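Local atomic coordinates of blue-light-activated histidine kinase 2 (Erythrobacter litoralis HTCC2594, PDB entry 4R38), a protein that senses blue light through a flavin-binding LOV domain, the part described here, and acts as a histidine kinase involved in increased bacterial virulence upon exposure to light. Residues F63-K68 against I91-A96; C84-E89 against M107-D112; F101-L106 against G122-M127. All blocks are in the same frame, centred on the assembly; numbering follows the deposited sequence.

Contact 1 of 3, residues F63-K68 against I91-A96; sequences FLQGEK and IYNYRA. With RBF (riboflavin), chain E.
Tyr94 and Asn93 leave the end of strand 87-94 for different parts of the turn Leu64-Lys68, the tyrosine following its backbone to Lys68 and the asparagine turning to the flavin. The Tyr94 ring runs along the backbone of Gln65 and Gly66, with CE2 3.3 Å from Gly66 CA. Its chi1 of -64° sets CG beside the backbone N and sends the hydroxyl to the far end of the turn, where Lys68 N donates to Tyr94 OH at 3.1 Å. At the near end, Leu64 O lies in the plane of the ring at its edge and takes Tyr94 N as a donor at 2.7 Å; the hydrogen bond is short but clearly bent (136° at the hydrogen). The extended chain of Lys68 follows the Tyr92 ring, CB near CD2 and CD near CE2, and passes across the end of Tyr94, its CB 3.2 Å from Tyr94 OH.

On the flavin side, Asn93 and Gln65 meet obliquely with their amide planes 28° apart, and both hold the pyrimidine end of riboflavin. Asn93 reads this edge with both amide atoms: flavin N3 donates to Asn93 OD1 at 2.9 Å, and Asn93 ND2 donates to flavin O2. Gln65 NE2 gives a nearly straight bond to ribityl O4' (2.8 Å) and another to O2 (2.9 Å), so that O2 is gripped by two side-chain amides. Leu64 CB packs against Asn93 OD1 at 3.5 Å, and Leu64 CD1 approaches flavin O4. Gln65 belongs to the GRNCRFLQG motif of LOV domains, a family in which glutamine and asparagine side chains typically bind the flavin's pyrimidine end.

Helix 71-82 presents Val74 to Gln65 and Ile91, helix 43-49 meets Leu64 through Phe45 and Thr49, and strand 100-109 continues the sheet beyond Asn93, with Asn103 also bonded to Asn93 OD1.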
# COMPACT_ATOMS: atom_id res chain seq x y z
N PHE A 63 1.31 -0.48 8.43
CA PHE A 63 1.98 0.35 9.44
C PHE A 63 1.67 1.84 9.19
O PHE A 63 1.91 2.69 10.05
CB PHE A 63 3.50 0.11 9.42
CG PHE A 63 4.15 0.43 8.10
CD1 PHE A 63 4.51 1.73 7.79
CD2 PHE A 63 4.37 -0.56 7.17
CE1 PHE A 63 5.08 2.03 6.59
CE2 PHE A 63 4.96 -0.27 5.96
CZ PHE A 63 5.30 1.03 5.66
N LEU A 64 1.15 2.16 8.01
CA LEU A 64 0.76 3.54 7.69
C LEU A 64 -0.60 3.92 8.26
O LEU A 64 -0.96 5.09 8.29
CB LEU A 64 0.71 3.73 6.17
CG LEU A 64 2.03 3.73 5.41
CD1 LEU A 64 1.75 3.84 3.91
CD2 LEU A 64 2.92 4.87 5.92
N GLN A 65 -1.35 2.92 8.72
CA GLN A 65 -2.70 3.15 9.24
C GLN A 65 -2.68 3.51 10.73
O GLN A 65 -1.67 3.35 11.42
CB GLN A 65 -3.58 1.92 9.00
CG GLN A 65 -3.86 1.68 7.53
CD GLN A 65 -4.36 0.28 7.21
OE1 GLN A 65 -4.80 -0.49 8.09
NE2 GLN A 65 -4.30 -0.05 5.92
N GLY A 66 -3.80 4.01 11.20
CA GLY A 66 -3.92 4.35 12.61
C GLY A 66 -5.34 4.53 13.08
O GLY A 66 -6.28 4.02 12.48
N GLU A 67 -5.47 5.30 14.15
CA GLU A 67 -6.70 5.36 14.91
C GLU A 67 -7.88 5.85 14.06
O GLU A 67 -9.01 5.39 14.25
CB GLU A 67 -6.47 6.26 16.15
CG GLU A 67 -5.42 5.71 17.16
CD GLU A 67 -4.05 5.34 16.53
OE1 GLU A 67 -3.60 6.02 15.56
OE2 GLU A 67 -3.43 4.36 17.00
N LYS A 68 -7.62 6.75 13.13
CA LYS A 68 -8.69 7.34 12.31
C LYS A 68 -9.01 6.55 11.02
O LYS A 68 -9.96 6.87 10.32
CB LYS A 68 -8.34 8.79 11.96
CG LYS A 68 -8.21 9.72 13.16
CD LYS A 68 -7.88 11.13 12.68
CE LYS A 68 -7.77 12.13 13.83
NZ LYS A 68 -7.44 13.50 13.32
N ILE A 91 -7.80 6.40 1.95
CA ILE A 91 -7.65 5.89 3.31
C ILE A 91 -6.76 6.84 4.13
O ILE A 91 -5.82 7.44 3.62
CB ILE A 91 -7.06 4.46 3.26
CG1 ILE A 91 -7.18 3.75 4.60
CG2 ILE A 91 -5.61 4.48 2.72
CD1 ILE A 91 -6.82 2.27 4.54
N TYR A 92 -7.08 7.02 5.40
CA TYR A 92 -6.28 7.88 6.27
C TYR A 92 -5.04 7.17 6.77
O TYR A 92 -5.10 6.09 7.35
CB TYR A 92 -7.12 8.36 7.46
CG TYR A 92 -6.57 9.63 8.10
CD1 TYR A 92 -6.84 10.88 7.55
CD2 TYR A 92 -5.79 9.57 9.25
CE1 TYR A 92 -6.35 12.04 8.14
CE2 TYR A 92 -5.28 10.74 9.83
CZ TYR A 92 -5.58 11.96 9.28
OH TYR A 92 -5.09 13.11 9.85
N ASN A 93 -3.90 7.79 6.53
CA ASN A 93 -2.61 7.21 6.84
C ASN A 93 -1.84 8.23 7.66
O ASN A 93 -2.27 9.39 7.79
CB ASN A 93 -1.81 6.89 5.59
CG ASN A 93 -2.14 5.51 4.94
OD1 ASN A 93 -1.54 5.16 3.93
ND2 ASN A 93 -3.08 4.75 5.52
N TYR A 94 -0.68 7.81 8.17
CA TYR A 94 0.14 8.63 9.03
C TYR A 94 1.58 8.52 8.56
O TYR A 94 2.07 7.42 8.32
CB TYR A 94 0.04 8.12 10.48
CG TYR A 94 -1.36 8.24 11.07
CD1 TYR A 94 -1.71 9.33 11.85
CD2 TYR A 94 -2.33 7.27 10.81
CE1 TYR A 94 -3.00 9.45 12.41
CE2 TYR A 94 -3.61 7.37 11.35
CZ TYR A 94 -3.94 8.47 12.15
OH TYR A 94 -5.20 8.57 12.68
N ARG A 95 2.25 9.66 8.41
CA ARG A 95 3.66 9.63 8.09
C ARG A 95 4.47 9.19 9.31
O ARG A 95 3.92 9.00 10.41
CB ARG A 95 4.13 11.00 7.58
CG ARG A 95 3.25 11.58 6.48
CD ARG A 95 3.81 12.90 5.88
NE ARG A 95 2.74 13.75 5.37
CZ ARG A 95 2.20 13.65 4.15
NH1 ARG A 95 2.63 12.75 3.29
NH2 ARG A 95 1.21 14.45 3.80
N ALA A 96 5.76 9.00 9.11
CA ALA A 96 6.65 8.57 10.18
C ALA A 96 6.71 9.58 11.31
O ALA A 96 6.92 9.21 12.46
CB ALA A 96 8.04 8.32 9.63
N1 RBF E . -2.62 0.43 3.05
C2 RBF E . -2.43 1.70 3.49
O2 RBF E . -2.97 2.08 4.51
N3 RBF E . -1.64 2.54 2.76
C4 RBF E . -0.96 2.13 1.67
O4 RBF E . -0.23 2.92 1.02
C4A RBF E . -1.08 0.79 1.23
N5 RBF E . -0.40 0.29 0.16
C5A RBF E . -0.55 -1.00 -0.20
C6 RBF E . 0.14 -1.55 -1.32
C7 RBF E . -0.00 -2.88 -1.69
C7M RBF E . 0.79 -3.36 -2.93
C8 RBF E . -0.86 -3.71 -0.96
C8M RBF E . -1.11 -5.18 -1.28
C9 RBF E . -1.54 -3.20 0.11
C9A RBF E . -1.42 -1.84 0.52
N10 RBF E . -2.10 -1.38 1.64
C10 RBF E . -1.95 -0.05 2.00
C1' RBF E . -3.07 -2.18 2.38
C2' RBF E . -2.57 -2.94 3.60
O2' RBF E . -1.32 -3.42 3.31
C3' RBF E . -3.53 -4.08 3.91
O3' RBF E . -3.53 -5.00 2.85
C4' RBF E . -4.96 -3.59 4.10
O4' RBF E . -5.05 -2.67 5.16
C5' RBF E . -5.91 -4.75 4.36
O5' RBF E . -5.49 -5.46 5.52
O HOH W 1 2.81 5.64 10.03

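Contact 2 of 3, residues C84-E89 against M107-D112; sequences CEEVEE and MGPLED. With RBF (riboflavin), chain E.
This is the open end of the antiparallel beta hairpin of strands 87-94 and 100-109 in the PAS fold of the LOV domain, where the sheet also meets the dimethylbenzene end of riboflavin. Val87 and Met107 form a hydrogen-bonded antiparallel pair: Val87 N donates to Met107 O, and Met107 N returns a bond to Val87 O, each 2.9 Å long and nearly straight. Both side chains rise from the same face of the sheet and lie side by side. Met107 has CG between the backbone N and the carbonyl carbon (chi1 70°) and is extended beyond it, a course that carries CG and CE along Val87 CG1; CE is 3.5 Å from that methyl. Between CG and CE, Met107 SD faces the flavin, 3.4 Å from riboflavin C8, and adds an apolar thioether to the pocket. Helix 71-82 lies against the same pair, Val87 touching Leu77 and Ala80, and Met107 touching Ile81.

Past this pair the chains draw closer, the CA atoms of Glu86 and Gly108 being 4.0 Å apart, where Gly108 has no side chain. Glu86 CA also makes a CA-H...O contact with Met107 O. Beyond the strand pairing, Cys84, at positive phi, is the C-prime residue of the Schellman motif that ends helix 71-82, and its sulfur is tied by a disulfide to Cys117. The same residue meets the proline ring of the opposite segment with both backbone and side chain: Pro109 CG is 3.3 Å from Cys84 O and 3.4 Å from Cys84 SG.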
# COMPACT_ATOMS: atom_id res chain seq x y z
N CYS A 84 -7.92 -11.39 -5.52
CA CYS A 84 -6.99 -10.95 -6.57
C CYS A 84 -7.64 -9.94 -7.55
O CYS A 84 -7.55 -10.09 -8.78
CB CYS A 84 -6.42 -12.17 -7.29
SG CYS A 84 -5.07 -11.75 -8.44
N GLU A 85 -8.26 -8.90 -6.98
CA GLU A 85 -9.01 -7.88 -7.72
C GLU A 85 -8.35 -6.50 -7.63
O GLU A 85 -7.67 -6.19 -6.66
CB GLU A 85 -10.42 -7.73 -7.17
CG GLU A 85 -11.35 -8.92 -7.32
CD GLU A 85 -12.71 -8.69 -6.64
OE1 GLU A 85 -12.84 -7.75 -5.82
OE2 GLU A 85 -13.64 -9.47 -6.92
N GLU A 86 -8.58 -5.67 -8.64
CA GLU A 86 -8.15 -4.29 -8.57
C GLU A 86 -9.04 -3.56 -7.58
O GLU A 86 -10.21 -3.89 -7.43
CB GLU A 86 -8.28 -3.60 -9.95
CG GLU A 86 -7.49 -4.20 -11.07
CD GLU A 86 -7.68 -3.41 -12.37
OE1 GLU A 86 -8.66 -2.63 -12.44
OE2 GLU A 86 -6.86 -3.56 -13.30
N VAL A 87 -8.49 -2.56 -6.89
CA VAL A 87 -9.27 -1.76 -5.99
C VAL A 87 -8.70 -0.35 -5.87
O VAL A 87 -7.50 -0.14 -6.01
CB VAL A 87 -9.31 -2.42 -4.58
CG1 VAL A 87 -7.92 -2.42 -3.95
CG2 VAL A 87 -10.32 -1.75 -3.67
N GLU A 88 -9.58 0.60 -5.59
CA GLU A 88 -9.21 1.98 -5.38
C GLU A 88 -9.96 2.47 -4.12
O GLU A 88 -11.16 2.26 -4.00
CB GLU A 88 -9.59 2.75 -6.65
CG GLU A 88 -9.36 4.24 -6.63
CD GLU A 88 -9.45 4.82 -8.04
OE1 GLU A 88 -10.07 4.20 -8.92
OE2 GLU A 88 -8.87 5.91 -8.27
N GLU A 89 -9.23 3.07 -3.17
CA GLU A 89 -9.78 3.57 -1.91
C GLU A 89 -8.97 4.78 -1.44
O GLU A 89 -7.76 4.81 -1.60
CB GLU A 89 -9.70 2.52 -0.78
CG GLU A 89 -10.60 1.31 -0.93
CD GLU A 89 -12.07 1.64 -0.76
OE1 GLU A 89 -12.40 2.59 -0.01
OE2 GLU A 89 -12.89 0.94 -1.39
N MET A 107 -4.60 -0.15 -6.33
CA MET A 107 -3.76 -1.32 -6.39
C MET A 107 -4.47 -2.48 -7.03
O MET A 107 -5.67 -2.44 -7.31
CB MET A 107 -3.26 -1.67 -4.99
CG MET A 107 -4.34 -2.20 -4.11
SD MET A 107 -3.80 -2.78 -2.50
CE MET A 107 -5.28 -3.55 -1.87
N GLY A 108 -3.69 -3.51 -7.33
CA GLY A 108 -4.21 -4.69 -7.97
C GLY A 108 -3.09 -5.64 -8.34
O GLY A 108 -1.92 -5.40 -8.05
N PRO A 109 -3.46 -6.76 -8.96
CA PRO A 109 -2.48 -7.76 -9.38
C PRO A 109 -1.44 -7.14 -10.29
O PRO A 109 -1.78 -6.37 -11.21
CB PRO A 109 -3.32 -8.77 -10.17
CG PRO A 109 -4.69 -8.59 -9.65
CD PRO A 109 -4.83 -7.14 -9.34
N LEU A 110 -0.17 -7.44 -10.01
CA LEU A 110 0.94 -7.06 -10.88
C LEU A 110 0.85 -7.73 -12.24
O LEU A 110 1.22 -7.14 -13.25
CB LEU A 110 2.27 -7.44 -10.23
CG LEU A 110 3.56 -7.06 -10.95
CD1 LEU A 110 3.65 -5.55 -11.16
CD2 LEU A 110 4.75 -7.57 -10.15
N GLU A 111 0.36 -8.97 -12.25
CA GLU A 111 0.43 -9.83 -13.43
C GLU A 111 -0.94 -10.41 -13.75
O GLU A 111 -1.35 -11.40 -13.15
CB GLU A 111 1.41 -10.98 -13.18
CG GLU A 111 2.86 -10.55 -13.08
CD GLU A 111 3.78 -11.72 -12.74
OE1 GLU A 111 3.37 -12.55 -11.90
OE2 GLU A 111 4.88 -11.81 -13.33
N ASP A 112 -1.60 -9.80 -14.72
CA ASP A 112 -2.98 -10.13 -15.07
C ASP A 112 -3.24 -11.63 -15.26
O ASP A 112 -4.29 -12.13 -14.85
CB ASP A 112 -3.35 -9.39 -16.35
CG ASP A 112 -4.84 -9.37 -16.60
OD1 ASP A 112 -5.60 -9.10 -15.65
OD2 ASP A 112 -5.25 -9.63 -17.75
N1 RBF E . -2.62 0.43 3.05
C2 RBF E . -2.43 1.70 3.49
O2 RBF E . -2.97 2.08 4.51
N3 RBF E . -1.64 2.54 2.76
C4 RBF E . -0.96 2.13 1.67
O4 RBF E . -0.23 2.92 1.02
C4A RBF E . -1.08 0.79 1.23
N5 RBF E . -0.40 0.29 0.16
C5A RBF E . -0.55 -1.00 -0.20
C6 RBF E . 0.14 -1.55 -1.32
C7 RBF E . -0.00 -2.88 -1.69
C7M RBF E . 0.79 -3.36 -2.93
C8 RBF E . -0.86 -3.71 -0.96
C8M RBF E . -1.11 -5.18 -1.28
C9 RBF E . -1.54 -3.20 0.11
C9A RBF E . -1.42 -1.84 0.52
N10 RBF E . -2.10 -1.38 1.64
C10 RBF E . -1.95 -0.05 2.00
C1' RBF E . -3.07 -2.18 2.38
C2' RBF E . -2.57 -2.94 3.60
O2' RBF E . -1.32 -3.42 3.31
C3' RBF E . -3.53 -4.08 3.91
O3' RBF E . -3.53 -5.00 2.85
C4' RBF E . -4.96 -3.59 4.10
O4' RBF E . -5.05 -2.67 5.16
C5' RBF E . -5.91 -4.75 4.36
O5' RBF E . -5.49 -5.46 5.52

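Contact 3 of 3, residues F101-L106 against G122-M127; sequences FWNHLL and GIQVDM. With RBF (riboflavin), chain E.
Phe101-Leu106 and Gly122-Met127 run antiparallel, their axes 4.6 Å apart at closest approach and their directions 150° apart, joined by five backbone hydrogen bonds from Met127 N to Trp102 O at one end to Ile123 N to Leu106 O at the other. Asn103, Leu105, Gln124 and Asp126 project from one face of the sheet, His104, Leu106, Ile123 and Val125 from the other.

On the first face, Leu105 packs against the face of the isoalloxazine, whereas the Gln124 amide comes up beside its N5 and O4, with NE2 close to the ring plane. Leu105 places CD1 3.4 Å from flavin N5, with CD2 near C4A and C10. Gln124 is bent at chi2 (82°), which turns its amide toward the flavin: NE2 makes weak bonds to O4 and N5, each 3.4 Å, while NE2 and OE1 are also held by Thr27 and Ser25 respectively. Asn103 crosses Gln124 obliquely with the amide planes 68° apart. Its ND2 offers a weak bond to flavin O4 at 3.1 Å and has Asn93 OD1 as its stronger partner; Asn103 OD1 is buried against Gln124 CB at 3.3 Å and finds no polar partner. In LOV domains generally, the glutamine beside N5 and O4 is thought to relay the light-induced change in the flavin to the sheet, and Gln124 is placed consistently with that role.

On the second face, Met127 CB packs on Trp102 CB at 3.9 Å, the bent Met127 chain brings CE tightly against His104 CB, and Leu106 CD1 meets Ile123 CG1 at 4.0 Å. The His104 imidazole is held by Glu88.

The two strands lie inside the sheet, between strands 87-94 and 25-30, while Phe45 and Met48 of helix 43-49 pack against Gln124, and Met48 also against Phe101 and Asp126.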
# COMPACT_ATOMS: atom_id res chain seq x y z
N PHE A 101 -2.54 12.03 6.85
CA PHE A 101 -2.85 12.47 5.49
C PHE A 101 -3.78 11.50 4.79
O PHE A 101 -3.83 10.33 5.15
CB PHE A 101 -1.57 12.65 4.67
CG PHE A 101 -0.86 11.34 4.32
CD1 PHE A 101 -0.97 10.81 3.04
CD2 PHE A 101 -0.09 10.67 5.26
CE1 PHE A 101 -0.33 9.61 2.70
CE2 PHE A 101 0.55 9.48 4.93
CZ PHE A 101 0.44 8.96 3.64
N TRP A 102 -4.50 11.98 3.79
CA TRP A 102 -5.35 11.13 2.97
C TRP A 102 -4.53 10.52 1.83
O TRP A 102 -3.82 11.20 1.09
CB TRP A 102 -6.56 11.91 2.44
CG TRP A 102 -7.57 12.24 3.53
CD1 TRP A 102 -7.79 13.45 4.12
CD2 TRP A 102 -8.47 11.32 4.17
NE1 TRP A 102 -8.77 13.35 5.07
CE2 TRP A 102 -9.22 12.06 5.12
CE3 TRP A 102 -8.74 9.95 4.01
CZ2 TRP A 102 -10.20 11.47 5.92
CZ3 TRP A 102 -9.71 9.37 4.81
CH2 TRP A 102 -10.43 10.13 5.75
N ASN A 103 -4.60 9.20 1.72
CA ASN A 103 -3.84 8.46 0.74
C ASN A 103 -4.84 7.84 -0.22
O ASN A 103 -5.66 7.02 0.19
CB ASN A 103 -3.03 7.38 1.45
CG ASN A 103 -2.13 6.56 0.52
OD1 ASN A 103 -2.25 6.59 -0.73
ND2 ASN A 103 -1.22 5.83 1.11
N HIS A 104 -4.79 8.28 -1.47
CA HIS A 104 -5.61 7.68 -2.51
C HIS A 104 -4.80 6.55 -3.09
O HIS A 104 -3.85 6.76 -3.82
CB HIS A 104 -5.95 8.71 -3.59
CG HIS A 104 -6.95 8.23 -4.60
ND1 HIS A 104 -8.09 8.93 -4.92
CD2 HIS A 104 -6.96 7.11 -5.37
CE1 HIS A 104 -8.78 8.26 -5.83
NE2 HIS A 104 -8.11 7.16 -6.12
N LEU A 105 -5.20 5.34 -2.72
CA LEU A 105 -4.48 4.14 -3.08
C LEU A 105 -5.19 3.45 -4.25
O LEU A 105 -6.41 3.30 -4.24
CB LEU A 105 -4.44 3.21 -1.86
CG LEU A 105 -3.82 1.83 -1.96
CD1 LEU A 105 -2.31 1.85 -2.21
CD2 LEU A 105 -4.11 1.06 -0.66
N LEU A 106 -4.43 3.07 -5.26
CA LEU A 106 -4.92 2.25 -6.36
C LEU A 106 -4.03 1.04 -6.42
O LEU A 106 -2.82 1.18 -6.59
CB LEU A 106 -4.83 2.96 -7.71
CG LEU A 106 -5.68 4.21 -7.84
CD1 LEU A 106 -4.89 5.41 -7.35
CD2 LEU A 106 -6.06 4.38 -9.30
N GLY A 122 0.73 -1.31 -6.12
CA GLY A 122 -0.10 -0.20 -5.70
C GLY A 122 0.61 1.13 -5.93
O GLY A 122 1.84 1.22 -5.83
N ILE A 123 -0.15 2.16 -6.29
CA ILE A 123 0.37 3.52 -6.25
C ILE A 123 -0.40 4.29 -5.20
O ILE A 123 -1.56 3.98 -4.90
CB ILE A 123 0.30 4.25 -7.60
CG1 ILE A 123 -1.15 4.35 -8.07
CG2 ILE A 123 1.19 3.54 -8.60
CD1 ILE A 123 -1.30 5.21 -9.31
N GLN A 124 0.30 5.25 -4.59
CA GLN A 124 -0.24 6.09 -3.55
C GLN A 124 -0.14 7.53 -3.99
O GLN A 124 0.92 7.99 -4.41
CB GLN A 124 0.57 5.96 -2.28
CG GLN A 124 0.51 4.60 -1.67
CD GLN A 124 1.45 3.60 -2.27
OE1 GLN A 124 2.41 3.93 -2.97
NE2 GLN A 124 1.19 2.32 -1.99
N VAL A 125 -1.26 8.23 -3.85
CA VAL A 125 -1.32 9.65 -4.14
C VAL A 125 -1.73 10.39 -2.88
O VAL A 125 -2.81 10.15 -2.32
CB VAL A 125 -2.36 9.95 -5.24
CG1 VAL A 125 -2.38 11.46 -5.54
CG2 VAL A 125 -2.06 9.16 -6.49
N ASP A 126 -0.86 11.28 -2.43
CA ASP A 126 -1.09 12.12 -1.27
C ASP A 126 -2.16 13.19 -1.57
O ASP A 126 -1.91 14.09 -2.38
CB ASP A 126 0.24 12.79 -0.91
CG ASP A 126 0.23 13.49 0.44
OD1 ASP A 126 -0.86 13.79 0.99
OD2 ASP A 126 1.34 13.74 0.93
N MET A 127 -3.32 13.08 -0.91
CA MET A 127 -4.41 14.04 -1.11
C MET A 127 -4.44 15.09 -0.00
O MET A 127 -5.35 15.92 0.05
CB MET A 127 -5.76 13.32 -1.16
CG MET A 127 -5.89 12.27 -2.25
SD MET A 127 -5.80 13.04 -3.87
CE MET A 127 -5.84 11.63 -5.00
N1 RBF E . -2.62 0.43 3.05
C2 RBF E . -2.43 1.70 3.49
O2 RBF E . -2.97 2.08 4.51
N3 RBF E . -1.64 2.54 2.76
C4 RBF E . -0.96 2.13 1.67
O4 RBF E . -0.23 2.92 1.02
C4A RBF E . -1.08 0.79 1.23
N5 RBF E . -0.40 0.29 0.16
C5A RBF E . -0.55 -1.00 -0.20
C6 RBF E . 0.14 -1.55 -1.32
C7 RBF E . -0.00 -2.88 -1.69
C7M RBF E . 0.79 -3.36 -2.93
C8 RBF E . -0.86 -3.71 -0.96
C8M RBF E . -1.11 -5.18 -1.28
C9 RBF E . -1.54 -3.20 0.11
C9A RBF E . -1.42 -1.84 0.52
N10 RBF E . -2.10 -1.38 1.64
C10 RBF E . -1.95 -0.05 2.00
C1' RBF E . -3.07 -2.18 2.38
C2' RBF E . -2.57 -2.94 3.60
O2' RBF E . -1.32 -3.42 3.31
C3' RBF E . -3.53 -4.08 3.91
O3' RBF E . -3.53 -5.00 2.85
C4' RBF E . -4.96 -3.59 4.10
O4' RBF E . -5.05 -2.67 5.16
C5' RBF E . -5.91 -4.75 4.36
O5' RBF E . -5.49 -5.46 5.52

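In the fold
Along the chain, contact 1 closes first, bringing the loop before helix 71-82 onto the end of strand 87-94 and enclosing that helix. Contact 2 opens at the C-terminal end of the helix, before contact 1 has closed, so the two cross; it closes the hairpin of strands 87-94 and 100-109. Contact 3 begins on strand 100-109 inside that loop and ends on strand 119-128, crossing contact 2 but following contact 1 in series. Contacts 1 and 2 lie about 21 Å apart between centres, on opposite sides of the chain's centre. Together they tie the loop before helix 71-82 and the turn after it to strands 87-94, 100-109 and 119-128, and all touch riboflavin.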